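Local coordinates for protein kappa-carrageenase (Zobellia galactanivorans, PDB 5OCR) that probably hydrolyses kappa-carrageenan as a marine polysaccharidase, this chain being the family 16 glycoside hydrolase beta-jelly-roll part of a longer protein, at residues 84-89 with 266-271; 107-110 with 116-119; 123-128 with 174-179; 162-167 with 210-215; 17-22 with 204-209. All blocks are in the same frame, centred on the assembly; numbering follows the deposited sequence. Where two conformers were deposited one is given.

Contacts 2 and 4 lie in the interior of the jelly roll and are almost wholly apolar: a proline against a glycine-alanine loop, and a tryptophan held between aliphatic side chains. Contacts 1 and 5 are partly buried, and contact 3 is at the surface. Contact 1 ties the loop after helix 262-267 to a strand, with apolar groups alone. Contact 3 meets through aromatic rings and a glycine, with polar bonds only inside its loop, whereas in contact 5 a water spans two carboxylates. Contacts 3 and 4 share the pairing of strands 159-170 and 173-177, while contacts 4 and 5 share that of 200-207 and 211-216.

Contact 1 of 5, residues 84-89 with 266-271; sequences TYFTSG and EKLSDI
The phenyl ring of F86 meets I271 at its edge, where CG2 lies near the ring plane, and L268 obliquely at its far end. Aromatic neighbours from elsewhere, H74 and F245, also lean against the ring with their planes inclined to it. In this way a strand of the jelly roll, 86-97, receives the connection that leaves helix 262-267 and leads into strand 273-285. F86 suits the place because a flat, wholly apolar group can span the distance between a strand and a loop whose backbones stay far apart. F86 points toward the loop, and with CG anti to the carbonyl carbon (chi1 -65°) its ring extends to meet L268. CD2 of L268 makes the closest approach, 3.8 Å from F86 CZ, and the two side chains cross at a slant. I271 is the looser partner, its CG2 4.3 Å from F86 CE1; a beta-branched residue fits here, where the backbone has already opened into an extended form. The turn before it is held by its own backbone: D270 N bonds to K267 O at 2.9 Å, and I271 N to L268 O at 3.1 Å.

Contact 2 of 5, residues 107-110 with 116-119; sequences QGAD and CPSF
Van der Waals contact carries this meeting, and it centres on one atom, CG of P117. That methylene stands 3.8 Å from G108 CA and 4.0 Å from A109 N, so the pyrrolidine ring abuts main chain more than side chain. The bare CA of G108 presents a small surface to the ring. A109 adds a small methyl directed at the proline, with CB 4.5 Å from P117 CG, a loose apolar touch that fills little volume.

The two segments are successive parts of the chain: 107-110 follows strand 100-107, and strand 115-122 begins only a few residues later. In the jelly roll these strands do not pair with each other. The first lies beside 200-207 and 273-285, the second between 134-144 and 233-241, and the contact sits where the chain crosses from one group to the other. P117 is buried here among L144, L239 and M275, a setting well matched to a compact apolar ring.

Backbone hydrogen bonds are directed to outside strands and loops. Lacking an N-H, P117 can offer only its carbonyl to L144, and its neighbours C116 and S118 bond to G240 and S238. G108 pairs with P196.

Side-chain polar bonds hold the loop: Q145 OE1 accepts from A109 N, the same nitrogen that faces the proline CG, and D110 OD1 is hydrogen-bonded to T273 OG1.

Contact 3 of 5, residues 123-128 with 174-179; sequences SDFDYS and GVWKRP
A small surface cluster of aromatic rings joins F125 of the loop after strand 115-122 to W176 of strand 173-177, with Y136 meeting both rings from strand 134-144. The side chains of F125 and W176 cross at about a right angle. F125 brings its edge: CE1 is 3.8 Å from W176 CZ2, which lies near the phenyl plane, and F125 CZ is 4.0 Å from W176 CH2. Large rings suit this place because they can span the distance between a loop and a strand that are not paired.

In the jelly roll, strand 173-177 is the antiparallel neighbour of 159-170, and the loop runs from strand 115-122 to strand 134-144 and passes beside strand 173-177. There Y127 lays its ring beside the backbone of G174. Y127 CE1 is 3.8 Å from G174 CA, and G174 N lies in the ring plane at the edge; glycine, with no side chain, lets the ring come this close to the chain.

Short polar bonds brace the loop. D126 makes an Asx turn, OD1 accepting from S128 N at 3.1 Å (151° at the hydrogen) from above the carboxylate plane. S128 OG reaches the syn lone pair of the same D126 OD1 at 2.8 Å, so two donors grip one oxygen. Upstream, S123 OG donates to D124 O at 2.7 Å, on a lone pair in the carbonyl plane, and is also hydrogen-bonded to R231 and S137.

Contact 4 of 5, residues 162-167 with 210-215; sequences LNLHAV and NEIIWY
The indole of W214 lies between aliphatic groups, L162 over one face and I212 beneath the other, with L164 at its rim. L162 and W214 run past each other in opposite directions. L162 CB rests over the five-membered ring in a CH-pi contact, 3.9 Å from its centroid and 26° off the ring normal, and 3.6 Å from W214 CD1. The carbonyl oxygen of L162 is above the same face near the rim, 3.4 Å from W214 CE2; its polar need is met by N188 ND2. L164 crosses the indole obliquely, its CG in the ring plane at the edge and its CD2 3.6 Å from W214 CZ2.

I212 has two tasks, divided between its branches. CG2, anti to the backbone N, lies 3.5 Å above the plane of W214, offset toward the rim, on the face opposite L162. CG1 stands beside that nitrogen (chi1 -64°) and sends CD1 out to meet L164 CD2 tip to tip at 3.7 Å. A beta-branched residue suits this position because each branch serves a different neighbour. A tryptophan suits its own because it is broad and apolar yet has one N-H: W214 NE1 is hydrogen-bonded to D140 O, which probably helps fix the rotation of the buried indole.

Strand 211-216 is flanked by 200-207 and 219-225, and W214 also touches A222 and K224. L164 comes from strand 159-170, and L162 from the break within it; the neighbouring strand 134-144 supplies D140 and packs I139 against L164, so the contact joins these two strand groups across the interior of the jelly roll.

Contact 5 of 5, residues 17-22 with 204-209; sequences PNDQWT and GCEVNQ
The backbones of W21 and E206 keep well apart, 11.2 Å between their CA atoms, the shortest such separation between the segments, and side chains and one water bridge the distance. E206 reaches out extended, with CG anti to its nitrogen (chi1 -179°), and meets the six-membered end of the W21 indole. Its OE2 lies near the ring plane, 4.0 Å from W21 CZ2, and so at the ring edge, where C-H groups carry a slight positive charge. The broad indole of W21 suits its place by reaching across to the methylene of E206, whose CG is 4.1 Å from W21 CH2. The side chains cross at about a right angle, with the carboxylate turned 87° from the indole.

D19 brings a second carboxylate close, OD2 being 4.3 Å from E206 OE2. A water lies between them in the plane of the W21 ring, in position to donate to D19 OD2 at 2.7 Å and to E206 OE2 at 2.8 Å, though it has more acceptors nearby than protons. An aspartate fits here because it can accept from this shared water, which would soften the repulsion of like charges. Y215 OH bonds to E206 OE1, S15 OG bonds to E206 OE2, and K285 makes a long, weak ion pair with D19.

Glutamate suits this strand position because its neighbours C205 and V207 pack inward on strand 134-144, whereas E206 emerges on the other face. Such alternation is that of any beta strand with one face toward a sandwich interior; in this GH16 jelly roll, the N-terminal segment covers the other face.

Contact 1 of 5, residues 84-89 with 266-271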
# COMPACT_ATOMS: atom_id res chain seq x y z
N THR A 84 -1.35 -5.49 -20.04
CA THR A 84 -0.70 -4.45 -19.25
C THR A 84 0.66 -4.06 -19.84
O THR A 84 1.27 -4.85 -20.59
CB THR A 84 -0.52 -4.89 -17.78
OG1 THR A 84 0.39 -5.98 -17.65
CG2 THR A 84 -1.87 -5.31 -17.21
N TYR A 85 1.06 -2.82 -19.53
CA TYR A 85 2.21 -2.16 -20.23
C TYR A 85 3.39 -1.79 -19.33
O TYR A 85 4.44 -1.31 -19.78
CB TYR A 85 1.73 -0.89 -20.95
CG TYR A 85 0.71 -1.15 -22.02
CD1 TYR A 85 1.12 -1.35 -23.32
CD2 TYR A 85 -0.66 -1.24 -21.69
CE1 TYR A 85 0.19 -1.58 -24.30
CE2 TYR A 85 -1.59 -1.44 -22.68
CZ TYR A 85 -1.14 -1.65 -23.96
OH TYR A 85 -2.02 -1.91 -24.99
N PHE A 86 3.20 -1.99 -18.02
CA PHE A 86 4.24 -1.74 -16.98
C PHE A 86 4.45 -2.93 -16.03
O PHE A 86 3.53 -3.73 -15.82
CB PHE A 86 3.75 -0.57 -16.16
CG PHE A 86 3.67 0.68 -16.94
CD1 PHE A 86 4.79 1.56 -17.01
CD2 PHE A 86 2.51 0.98 -17.70
CE1 PHE A 86 4.70 2.74 -17.77
CE2 PHE A 86 2.44 2.15 -18.48
CZ PHE A 86 3.53 3.02 -18.50
N THR A 87 5.62 -2.96 -15.37
CA THR A 87 5.84 -3.86 -14.25
C THR A 87 6.29 -3.06 -13.05
O THR A 87 6.93 -2.01 -13.20
CB THR A 87 6.86 -5.01 -14.57
OG1 THR A 87 8.17 -4.47 -14.90
CG2 THR A 87 6.29 -5.89 -15.76
N SER A 88 6.04 -3.65 -11.90
CA SER A 88 6.45 -2.99 -10.67
C SER A 88 7.09 -3.90 -9.67
O SER A 88 7.47 -5.06 -9.97
CB SER A 88 5.28 -2.17 -10.12
OG SER A 88 5.77 -1.29 -9.10
N GLY A 89 7.32 -3.37 -8.46
CA GLY A 89 8.00 -4.18 -7.43
C GLY A 89 7.23 -4.16 -6.12
O GLY A 89 6.48 -3.20 -5.86
N GLU A 266 3.47 11.67 -22.48
CA GLU A 266 4.47 12.63 -22.00
C GLU A 266 5.05 12.25 -20.65
O GLU A 266 6.25 12.45 -20.42
CB GLU A 266 4.03 14.09 -22.12
CG GLU A 266 2.77 14.41 -21.37
CD GLU A 266 2.86 15.76 -20.71
OE1 GLU A 266 3.92 16.44 -20.88
OE2 GLU A 266 1.89 16.15 -20.00
N LYS A 267 4.28 11.62 -19.76
CA LYS A 267 4.92 11.05 -18.52
C LYS A 267 5.92 9.89 -18.72
O LYS A 267 6.64 9.52 -17.81
CB LYS A 267 3.90 10.61 -17.48
CG LYS A 267 3.12 11.77 -16.92
CD LYS A 267 3.04 11.64 -15.43
CE LYS A 267 2.40 12.88 -14.88
NZ LYS A 267 3.27 13.29 -13.77
N LEU A 268 5.92 9.21 -19.89
CA LEU A 268 6.94 8.15 -20.12
C LEU A 268 8.36 8.59 -20.00
O LEU A 268 9.24 7.78 -19.63
CB LEU A 268 6.74 7.44 -21.47
CG LEU A 268 5.53 6.55 -21.62
CD1 LEU A 268 5.53 6.23 -23.10
CD2 LEU A 268 5.59 5.26 -20.78
N SER A 269 8.64 9.88 -20.22
CA SER A 269 9.99 10.37 -20.07
C SER A 269 10.42 10.26 -18.60
O SER A 269 11.61 10.23 -18.33
CB SER A 269 10.15 11.82 -20.58
OG SER A 269 9.51 12.76 -19.72
N ASP A 270 9.44 10.19 -17.69
CA ASP A 270 9.67 10.09 -16.22
C ASP A 270 9.63 8.67 -15.65
O ASP A 270 9.70 8.48 -14.44
CB ASP A 270 8.71 11.01 -15.47
CG ASP A 270 8.90 12.45 -15.87
OD1 ASP A 270 10.09 12.84 -15.98
OD2 ASP A 270 7.90 13.17 -16.10
N ILE A 271 9.57 7.70 -16.53
CA ILE A 271 9.63 6.28 -16.21
C ILE A 271 10.98 5.77 -16.71
O ILE A 271 11.30 6.05 -17.86
CB ILE A 271 8.41 5.52 -16.85
CG1 ILE A 271 7.03 6.05 -16.31
CG2 ILE A 271 8.61 4.02 -16.67
CD1 ILE A 271 6.81 5.63 -14.83

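Contact 2 of 5, residues 107-110 with 116-119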
# COMPACT_ATOMS: atom_id res chain seq x y z
N GLN A 107 10.27 6.99 1.22
CA GLN A 107 10.23 8.20 0.42
C GLN A 107 9.53 7.90 -0.90
O GLN A 107 9.71 6.82 -1.47
CB GLN A 107 11.71 8.57 0.10
CG GLN A 107 11.84 9.72 -0.94
CD GLN A 107 13.26 10.28 -1.03
OE1 GLN A 107 14.01 10.41 -0.02
NE2 GLN A 107 13.69 10.51 -2.26
N GLY A 108 8.75 8.85 -1.35
CA GLY A 108 7.93 8.66 -2.57
C GLY A 108 8.75 8.78 -3.84
O GLY A 108 9.97 8.72 -3.85
N ALA A 109 8.03 8.88 -4.94
CA ALA A 109 8.63 8.78 -6.30
C ALA A 109 8.73 10.12 -7.01
O ALA A 109 7.80 10.96 -7.02
CB ALA A 109 7.77 7.81 -7.15
N ASP A 110 9.85 10.29 -7.70
CA ASP A 110 10.07 11.56 -8.41
C ASP A 110 9.17 11.91 -9.60
O ASP A 110 9.11 13.07 -10.05
CB ASP A 110 11.52 11.70 -8.75
CG ASP A 110 12.00 10.74 -9.77
OD1 ASP A 110 11.23 9.93 -10.44
OD2 ASP A 110 13.26 10.80 -9.88
N CYS A 116 1.79 5.18 -7.09
CA CYS A 116 1.30 5.29 -5.76
C CYS A 116 2.17 4.46 -4.83
O CYS A 116 1.98 3.21 -4.74
CB CYS A 116 -0.17 4.82 -5.67
SG CYS A 116 -0.77 4.88 -3.94
N PRO A 117 3.17 5.07 -4.20
CA PRO A 117 3.91 4.35 -3.17
C PRO A 117 3.01 4.04 -1.97
O PRO A 117 2.30 4.96 -1.49
CB PRO A 117 4.97 5.34 -2.69
CG PRO A 117 5.12 6.37 -3.82
CD PRO A 117 3.72 6.43 -4.47
N SER A 118 2.98 2.77 -1.56
CA SER A 118 1.96 2.33 -0.59
C SER A 118 2.56 1.40 0.44
O SER A 118 3.54 0.64 0.16
CB SER A 118 0.75 1.68 -1.29
OG SER A 118 1.08 0.40 -1.81
N PHE A 119 2.05 1.51 1.68
CA PHE A 119 2.37 0.51 2.73
C PHE A 119 0.99 0.04 3.20
O PHE A 119 0.13 0.86 3.56
CB PHE A 119 3.10 1.28 3.86
CG PHE A 119 3.39 0.46 5.09
CD1 PHE A 119 3.79 -0.94 5.01
CD2 PHE A 119 3.48 1.11 6.35
CE1 PHE A 119 4.13 -1.61 6.19
CE2 PHE A 119 3.83 0.40 7.50
CZ PHE A 119 4.16 -0.97 7.43

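Contact 3 of 5, residues 123-128 with 174-179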
# COMPACT_ATOMS: atom_id res chain seq x y z
N SER A 123 -5.64 -9.27 3.42
CA SER A 123 -5.87 -10.74 3.56
C SER A 123 -6.17 -11.43 2.28
O SER A 123 -6.29 -10.83 1.23
CB SER A 123 -7.11 -11.03 4.38
OG SER A 123 -8.29 -10.47 3.79
N ASP A 124 -6.32 -12.77 2.38
CA ASP A 124 -6.93 -13.41 1.23
C ASP A 124 -8.45 -13.20 1.21
O ASP A 124 -8.99 -12.43 2.01
CB ASP A 124 -6.52 -14.89 1.12
CG ASP A 124 -7.01 -15.74 2.29
OD1 ASP A 124 -7.85 -15.29 3.11
OD2 ASP A 124 -6.54 -16.91 2.39
N PHE A 125 -9.10 -13.77 0.21
CA PHE A 125 -10.58 -13.67 0.12
C PHE A 125 -11.12 -14.97 0.62
O PHE A 125 -10.78 -16.05 0.07
CB PHE A 125 -10.97 -13.44 -1.36
CG PHE A 125 -10.68 -12.02 -1.86
CD1 PHE A 125 -11.71 -11.06 -1.95
CD2 PHE A 125 -9.39 -11.65 -2.25
CE1 PHE A 125 -11.46 -9.75 -2.35
CE2 PHE A 125 -9.14 -10.33 -2.66
CZ PHE A 125 -10.17 -9.37 -2.74
N ASP A 126 -11.99 -14.91 1.63
CA ASP A 126 -12.67 -16.15 2.10
C ASP A 126 -14.18 -15.95 1.86
O ASP A 126 -14.89 -15.32 2.67
CB ASP A 126 -12.33 -16.41 3.58
CG ASP A 126 -12.87 -17.76 4.07
OD1 ASP A 126 -13.59 -18.40 3.26
OD2 ASP A 126 -12.65 -18.07 5.28
N TYR A 127 -14.63 -16.45 0.70
CA TYR A 127 -16.03 -16.33 0.30
C TYR A 127 -16.91 -17.35 0.95
O TYR A 127 -18.11 -17.30 0.71
CB TYR A 127 -16.22 -16.39 -1.21
CG TYR A 127 -15.89 -15.08 -1.88
CD1 TYR A 127 -16.86 -14.08 -2.06
CD2 TYR A 127 -14.59 -14.84 -2.37
CE1 TYR A 127 -16.58 -12.86 -2.68
CE2 TYR A 127 -14.30 -13.62 -2.95
CZ TYR A 127 -15.29 -12.64 -3.12
OH TYR A 127 -14.93 -11.43 -3.68
N SER A 128 -16.34 -18.17 1.83
CA SER A 128 -17.08 -19.22 2.57
C SER A 128 -17.75 -18.79 3.89
O SER A 128 -18.55 -19.57 4.51
CB SER A 128 -16.22 -20.44 2.84
OG SER A 128 -15.45 -20.29 4.02
N GLY A 174 -20.26 -11.45 -2.08
CA GLY A 174 -19.28 -10.62 -1.29
C GLY A 174 -19.49 -9.19 -1.76
O GLY A 174 -19.29 -8.91 -2.95
N VAL A 175 -19.90 -8.29 -0.86
CA VAL A 175 -20.15 -6.91 -1.19
C VAL A 175 -18.96 -6.04 -0.73
O VAL A 175 -18.57 -6.05 0.44
CB VAL A 175 -21.45 -6.44 -0.51
CG1 VAL A 175 -21.70 -4.91 -0.71
CG2 VAL A 175 -22.61 -7.25 -1.09
N TRP A 176 -18.38 -5.30 -1.67
CA TRP A 176 -17.31 -4.35 -1.36
C TRP A 176 -17.80 -3.20 -0.48
O TRP A 176 -18.85 -2.55 -0.74
CB TRP A 176 -16.73 -3.78 -2.65
CG TRP A 176 -15.72 -4.74 -3.25
CD1 TRP A 176 -15.93 -5.68 -4.24
CD2 TRP A 176 -14.31 -4.84 -2.88
NE1 TRP A 176 -14.76 -6.37 -4.51
CE2 TRP A 176 -13.74 -5.87 -3.72
CE3 TRP A 176 -13.48 -4.20 -1.94
CZ2 TRP A 176 -12.38 -6.26 -3.63
CZ3 TRP A 176 -12.10 -4.55 -1.89
CH2 TRP A 176 -11.58 -5.59 -2.69
N LYS A 177 -17.04 -2.92 0.58
CA LYS A 177 -17.28 -1.73 1.41
C LYS A 177 -16.05 -0.82 1.16
O LYS A 177 -14.93 -1.15 1.59
CB LYS A 177 -17.32 -2.11 2.90
CG LYS A 177 -18.43 -3.12 3.28
CD LYS A 177 -19.83 -2.68 2.86
CE LYS A 177 -20.87 -3.72 3.24
NZ LYS A 177 -22.30 -3.34 2.87
N ARG A 178 -16.27 0.24 0.37
CA ARG A 178 -15.22 1.09 -0.16
C ARG A 178 -15.18 2.36 0.67
O ARG A 178 -16.23 2.83 1.16
CB ARG A 178 -15.52 1.39 -1.64
CG ARG A 178 -15.86 0.10 -2.40
CD ARG A 178 -15.74 0.21 -3.91
NE ARG A 178 -15.15 -1.00 -4.52
CZ ARG A 178 -15.81 -1.88 -5.26
NH1 ARG A 178 -17.11 -1.72 -5.47
NH2 ARG A 178 -15.17 -2.91 -5.80
N PRO A 179 -14.01 2.99 0.78
CA PRO A 179 -13.91 4.20 1.60
C PRO A 179 -14.86 5.31 1.17
O PRO A 179 -15.43 5.94 2.04
CB PRO A 179 -12.46 4.68 1.33
CG PRO A 179 -11.74 3.50 0.80
CD PRO A 179 -12.68 2.49 0.30

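Contact 4 of 5, residues 162-167 with 210-215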
# COMPACT_ATOMS: atom_id res chain seq x y z
N LEU A 162 -5.28 7.18 3.71
CA LEU A 162 -4.97 6.22 4.74
C LEU A 162 -6.24 5.39 4.94
O LEU A 162 -6.76 5.32 6.03
CB LEU A 162 -4.44 6.86 6.05
CG LEU A 162 -3.38 7.97 5.87
CD1 LEU A 162 -4.04 9.36 5.83
CD2 LEU A 162 -2.51 7.94 7.12
N ASN A 163 -6.68 4.64 3.92
CA ASN A 163 -8.07 4.13 3.91
C ASN A 163 -8.23 2.67 4.31
O ASN A 163 -7.24 1.98 4.33
CB ASN A 163 -8.57 4.18 2.46
CG ASN A 163 -8.72 5.61 2.00
OD1 ASN A 163 -8.97 6.49 2.82
ND2 ASN A 163 -8.68 5.83 0.72
N LEU A 164 -9.44 2.31 4.74
CA LEU A 164 -9.76 0.90 4.97
C LEU A 164 -10.65 0.36 3.86
O LEU A 164 -11.51 1.08 3.35
CB LEU A 164 -10.62 0.77 6.22
CG LEU A 164 -9.87 1.21 7.49
CD1 LEU A 164 -10.84 1.41 8.68
CD2 LEU A 164 -8.69 0.35 7.83
N HIS A 165 -10.50 -0.93 3.56
CA HIS A 165 -11.33 -1.54 2.49
C HIS A 165 -11.72 -2.90 3.03
O HIS A 165 -10.96 -3.54 3.73
CB HIS A 165 -10.55 -1.80 1.20
CG HIS A 165 -9.96 -0.58 0.57
ND1 HIS A 165 -10.52 0.01 -0.55
CD2 HIS A 165 -8.85 0.19 0.92
CE1 HIS A 165 -9.78 1.09 -0.89
NE2 HIS A 165 -8.75 1.19 0.02
N ALA A 166 -12.95 -3.32 2.72
CA ALA A 166 -13.32 -4.71 3.02
C ALA A 166 -14.32 -5.27 2.02
O ALA A 166 -14.96 -4.57 1.32
CB ALA A 166 -13.95 -4.80 4.42
N VAL A 167 -14.49 -6.61 2.03
CA VAL A 167 -15.66 -7.20 1.37
C VAL A 167 -16.36 -7.95 2.48
O VAL A 167 -15.68 -8.58 3.30
CB VAL A 167 -15.16 -8.26 0.35
CG1 VAL A 167 -16.35 -9.06 -0.28
CG2 VAL A 167 -14.38 -7.55 -0.76
N ASN A 210 -10.38 -3.26 18.79
CA ASN A 210 -11.31 -2.16 18.90
C ASN A 210 -11.18 -0.98 17.92
O ASN A 210 -12.18 -0.37 17.50
CB ASN A 210 -11.23 -1.57 20.31
CG ASN A 210 -11.55 -2.59 21.39
OD1 ASN A 210 -10.81 -2.68 22.43
ND2 ASN A 210 -12.62 -3.34 21.20
N GLU A 211 -9.94 -0.63 17.58
CA GLU A 211 -9.66 0.57 16.81
C GLU A 211 -8.45 0.39 15.97
O GLU A 211 -7.59 -0.49 16.22
CB GLU A 211 -9.30 1.72 17.79
CG GLU A 211 -10.39 2.17 18.72
CD GLU A 211 -9.93 3.39 19.52
OE1 GLU A 211 -9.07 3.20 20.41
OE2 GLU A 211 -10.44 4.51 19.27
N ILE A 212 -8.34 1.27 15.00
CA ILE A 212 -7.15 1.30 14.12
C ILE A 212 -6.70 2.79 14.18
O ILE A 212 -7.50 3.70 14.02
CB ILE A 212 -7.50 0.93 12.67
CG1 ILE A 212 -8.02 -0.54 12.61
CG2 ILE A 212 -6.25 1.05 11.76
CD1 ILE A 212 -8.96 -0.75 11.40
N ILE A 213 -5.40 3.00 14.42
CA ILE A 213 -4.93 4.38 14.58
C ILE A 213 -3.73 4.55 13.65
O ILE A 213 -2.80 3.74 13.68
CB ILE A 213 -4.47 4.59 16.07
CG1 ILE A 213 -5.65 4.14 17.01
CG2 ILE A 213 -4.13 6.10 16.29
CD1 ILE A 213 -5.14 3.64 18.35
N TRP A 214 -3.69 5.65 12.93
CA TRP A 214 -2.58 5.90 11.98
C TRP A 214 -1.71 7.05 12.41
O TRP A 214 -2.23 8.08 12.98
CB TRP A 214 -3.19 6.30 10.67
CG TRP A 214 -3.91 5.28 9.83
CD1 TRP A 214 -3.42 4.66 8.68
CD2 TRP A 214 -5.28 4.76 10.01
NE1 TRP A 214 -4.36 3.79 8.15
CE2 TRP A 214 -5.53 3.87 8.87
CE3 TRP A 214 -6.32 5.02 10.93
CZ2 TRP A 214 -6.74 3.20 8.72
CZ3 TRP A 214 -7.51 4.35 10.79
CH2 TRP A 214 -7.74 3.46 9.69
N TYR A 215 -0.43 6.92 12.13
CA TYR A 215 0.55 7.94 12.55
C TYR A 215 1.44 8.35 11.40
O TYR A 215 1.82 7.56 10.56
CB TYR A 215 1.48 7.33 13.62
CG TYR A 215 0.73 6.84 14.85
CD1 TYR A 215 0.24 5.53 14.91
CD2 TYR A 215 0.54 7.72 15.94
CE1 TYR A 215 -0.43 5.07 16.10
CE2 TYR A 215 -0.17 7.29 17.11
CZ TYR A 215 -0.59 5.97 17.15
OH TYR A 215 -1.29 5.56 18.29

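Contact 5 of 5, residues 17-22 with 204-209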
# COMPACT_ATOMS: atom_id res chain seq x y z
N PRO A 17 0.85 4.12 26.39
CA PRO A 17 2.25 3.84 26.82
C PRO A 17 2.33 2.66 27.79
O PRO A 17 3.41 2.17 28.06
CB PRO A 17 2.68 5.18 27.52
CG PRO A 17 1.38 5.69 28.07
CD PRO A 17 0.35 5.40 26.97
N ASN A 18 1.19 2.17 28.29
CA ASN A 18 1.26 1.01 29.18
C ASN A 18 1.44 -0.31 28.44
O ASN A 18 1.85 -1.30 29.04
CB ASN A 18 0.06 0.97 30.14
CG ASN A 18 0.12 2.11 31.15
OD1 ASN A 18 1.18 2.72 31.34
ND2 ASN A 18 -1.01 2.40 31.81
N ASP A 19 1.18 -0.32 27.11
CA ASP A 19 1.43 -1.52 26.30
C ASP A 19 2.92 -1.88 26.13
O ASP A 19 3.76 -0.99 26.07
CB ASP A 19 0.81 -1.32 24.90
CG ASP A 19 -0.72 -1.25 24.94
OD1 ASP A 19 -1.38 -1.91 25.79
OD2 ASP A 19 -1.33 -0.55 24.15
N GLN A 20 3.22 -3.17 25.97
CA GLN A 20 4.58 -3.65 25.74
C GLN A 20 4.62 -4.12 24.31
O GLN A 20 3.66 -4.77 23.87
CB GLN A 20 4.84 -4.89 26.57
CG GLN A 20 4.88 -4.63 28.06
CD GLN A 20 6.18 -3.96 28.51
OE1 GLN A 20 7.29 -4.23 27.99
NE2 GLN A 20 6.06 -3.10 29.52
N TRP A 21 5.71 -3.84 23.60
CA TRP A 21 5.77 -4.24 22.15
C TRP A 21 6.97 -5.08 21.87
O TRP A 21 8.09 -4.70 22.25
CB TRP A 21 5.82 -2.98 21.29
CG TRP A 21 4.61 -2.11 21.45
CD1 TRP A 21 4.45 -0.98 22.28
CD2 TRP A 21 3.33 -2.31 20.76
NE1 TRP A 21 3.17 -0.47 22.16
CE2 TRP A 21 2.43 -1.24 21.25
CE3 TRP A 21 2.87 -3.24 19.83
CZ2 TRP A 21 1.14 -1.11 20.78
CZ3 TRP A 21 1.55 -3.10 19.35
CH2 TRP A 21 0.73 -2.06 19.83
N THR A 22 6.80 -6.21 21.18
CA THR A 22 7.89 -7.13 20.79
C THR A 22 8.04 -7.19 19.28
O THR A 22 7.06 -7.41 18.55
CB THR A 22 7.63 -8.56 21.32
OG1 THR A 22 7.54 -8.43 22.75
CG2 THR A 22 8.82 -9.42 20.99
N GLY A 204 2.95 4.88 10.20
CA GLY A 204 2.69 3.81 11.22
C GLY A 204 1.24 3.54 11.35
O GLY A 204 0.41 4.42 11.10
N CYS A 205 0.91 2.36 11.84
CA CYS A 205 -0.50 2.01 12.09
C CYS A 205 -0.56 1.07 13.29
O CYS A 205 0.14 -0.03 13.25
CB CYS A 205 -1.09 1.28 10.92
SG CYS A 205 -2.88 1.08 10.96
N GLU A 206 -1.43 1.39 14.22
CA GLU A 206 -1.68 0.52 15.35
C GLU A 206 -3.05 -0.12 15.19
O GLU A 206 -4.04 0.60 15.02
CB GLU A 206 -1.55 1.40 16.61
CG GLU A 206 -1.76 0.63 17.89
CD GLU A 206 -1.73 1.58 19.08
OE1 GLU A 206 -1.24 2.70 18.94
OE2 GLU A 206 -2.07 1.16 20.23
N VAL A 207 -3.12 -1.47 15.23
CA VAL A 207 -4.34 -2.18 14.89
C VAL A 207 -4.67 -3.06 16.11
O VAL A 207 -3.84 -3.90 16.52
CB VAL A 207 -4.17 -3.14 13.68
CG1 VAL A 207 -5.48 -3.86 13.38
CG2 VAL A 207 -3.70 -2.34 12.46
N ASN A 208 -5.83 -2.85 16.71
CA ASN A 208 -6.27 -3.75 17.79
C ASN A 208 -7.74 -4.18 17.55
O ASN A 208 -8.34 -3.77 16.59
CB ASN A 208 -6.03 -3.12 19.20
CG ASN A 208 -6.81 -1.85 19.41
OD1 ASN A 208 -8.05 -1.79 19.24
ND2 ASN A 208 -6.11 -0.84 19.87
N GLN A 209 -8.34 -5.00 18.44
CA GLN A 209 -9.70 -5.48 18.16
C GLN A 209 -10.71 -4.38 18.15
O GLN A 209 -11.80 -4.56 17.60
CB GLN A 209 -10.12 -6.56 19.20
CG GLN A 209 -10.10 -5.99 20.59
CD GLN A 209 -10.47 -6.99 21.66
OE1 GLN A 209 -11.28 -7.90 21.46
NE2 GLN A 209 -9.86 -6.82 22.84
O HOH W 1 -0.54 1.45 22.60